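Local coordinates for protein methyl-coenzyme M reductase subunit beta (Methanosarcina barkeri, PDB 1E6Y) that forms part of the nickel enzyme that uses coenzyme B to cleave methyl-coenzyme M, releasing methane in the last step of methanogenesis, at residues Asp250-Asn255 and Thr311-Gly316. Numbering follows the deposited sequence.
Sequences DIVKEN and TLVNCG
Leu312 opens the contact by meeting Val252 of helix 247-255. Its CD1 lies 3.7 Å from Val252 CG2, while its CB stays 3.9 Å from that same methyl, and the two side chains run nearly perpendicular. With CG turned away from its carbonyl carbon (chi1 -69°), Leu312 presents one branch to the valine; its side chain also packs on Ala392 of helix 387-395 and on Thr66 of the gamma subunit. A long branched residue suits this junction of several elements. Val252 also packs on Ala309 of helix 296-318 and Val70 of the gamma subunit, a setting that suits a small branched apolar residue.

Val313 follows, its CA 6.2 Å from that of Val252, and its compact fork fits where the backbones come close. CG2 takes the space beside the backbone N, opposite the carbonyl carbon, and rests 3.9 Å from Asn255 CB; CG1 approaches the backbone, 3.6 Å from Asn255 O. Asn255 thus offers its aliphatic CB to the valine while its amide leads elsewhere. Its ND2 donates a hydrogen bond of 2.8 Å to Ile251 O, nearly straight at 166°. Thr263 OG1 bonds OD1, and Ser267 OG also pairs with ND2, tying this helix to helix 261-274.

The short segments point the same general way but are inclined by 38°, their axes approaching to 9.5 Å, away from the annotated sites. Sharing no polar bond, they meet through methyl and methylene groups, with one methyl against a backbone oxygen: van der Waals packing of modest extent, while the buried amide of Asn255 finds polar partners within its own helix and the one that follows.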
# COMPACT_ATOMS: atom_id res chain seq x y z
N ASP E 250 2.60 23.11 39.59
CA ASP E 250 3.53 23.82 40.47
C ASP E 250 4.87 24.08 39.81
O ASP E 250 5.45 25.16 39.98
CB ASP E 250 3.75 23.03 41.77
CG ASP E 250 2.57 23.13 42.73
OD1 ASP E 250 1.67 23.96 42.51
OD2 ASP E 250 2.55 22.38 43.72
N ILE E 251 5.37 23.10 39.06
CA ILE E 251 6.64 23.26 38.36
C ILE E 251 6.53 24.34 37.29
O ILE E 251 7.41 25.19 37.17
CB ILE E 251 7.11 21.92 37.74
CG1 ILE E 251 7.50 20.95 38.85
CG2 ILE E 251 8.30 22.15 36.80
CD1 ILE E 251 7.88 19.56 38.37
N VAL E 252 5.40 24.35 36.58
CA VAL E 252 5.14 25.38 35.58
C VAL E 252 5.04 26.76 36.23
O VAL E 252 5.69 27.71 35.78
CB VAL E 252 3.84 25.08 34.78
CG1 VAL E 252 3.49 26.26 33.88
CG2 VAL E 252 4.02 23.82 33.95
N LYS E 253 4.31 26.84 37.34
CA LYS E 253 4.09 28.11 38.01
C LYS E 253 5.38 28.74 38.53
O LYS E 253 5.60 29.94 38.37
CB LYS E 253 3.09 27.95 39.15
CG LYS E 253 2.66 29.26 39.78
CD LYS E 253 1.61 29.04 40.84
CE LYS E 253 1.45 30.25 41.74
NZ LYS E 253 0.98 31.43 40.98
N GLU E 254 6.26 27.92 39.11
CA GLU E 254 7.50 28.44 39.67
C GLU E 254 8.57 28.75 38.62
O GLU E 254 9.58 29.37 38.92
CB GLU E 254 8.06 27.49 40.73
CG GLU E 254 8.64 26.18 40.19
CD GLU E 254 9.02 25.21 41.30
OE1 GLU E 254 9.63 24.17 41.00
OE2 GLU E 254 8.69 25.48 42.48
N ASN E 255 8.31 28.32 37.38
CA ASN E 255 9.20 28.61 36.26
C ASN E 255 8.54 29.52 35.23
O ASN E 255 9.12 29.81 34.18
CB ASN E 255 9.64 27.31 35.58
CG ASN E 255 10.67 26.54 36.39
OD1 ASN E 255 11.85 26.88 36.38
ND2 ASN E 255 10.23 25.48 37.05
N THR E 311 7.64 22.19 28.25
CA THR E 311 6.87 22.58 27.06
C THR E 311 5.97 23.77 27.36
O THR E 311 5.96 24.75 26.62
CB THR E 311 6.00 21.40 26.54
OG1 THR E 311 6.84 20.33 26.09
CG2 THR E 311 5.12 21.86 25.38
N LEU E 312 5.24 23.69 28.47
CA LEU E 312 4.34 24.76 28.87
C LEU E 312 5.10 26.06 29.14
O LEU E 312 4.64 27.14 28.76
CB LEU E 312 3.54 24.34 30.11
CG LEU E 312 2.51 23.22 29.87
CD1 LEU E 312 1.83 22.84 31.17
CD2 LEU E 312 1.48 23.69 28.86
N VAL E 313 6.31 25.94 29.67
CA VAL E 313 7.15 27.10 29.98
C VAL E 313 7.79 27.68 28.72
O VAL E 313 7.76 28.90 28.51
CB VAL E 313 8.24 26.74 31.01
CG1 VAL E 313 9.25 27.88 31.15
CG2 VAL E 313 7.60 26.44 32.36
N ASN E 314 8.32 26.81 27.86
CA ASN E 314 9.05 27.26 26.67
C ASN E 314 8.14 27.68 25.52
O ASN E 314 8.37 28.70 24.88
CB ASN E 314 10.02 26.18 26.20
CG ASN E 314 11.11 26.72 25.29
OD1 ASN E 314 11.61 27.82 25.49
ND2 ASN E 314 11.45 25.96 24.26
N CYS E 315 7.12 26.86 25.25
CA CYS E 315 6.11 27.23 24.26
C CYS E 315 5.24 28.37 24.78
O CYS E 315 4.85 29.25 24.01
CB CYS E 315 5.24 26.02 23.91
SG CYS E 315 6.11 24.75 22.99
N GLY E 316 4.98 28.36 26.08
CA GLY E 316 4.23 29.44 26.70
C GLY E 316 4.93 30.78 26.59
O GLY E 316 4.31 31.76 26.21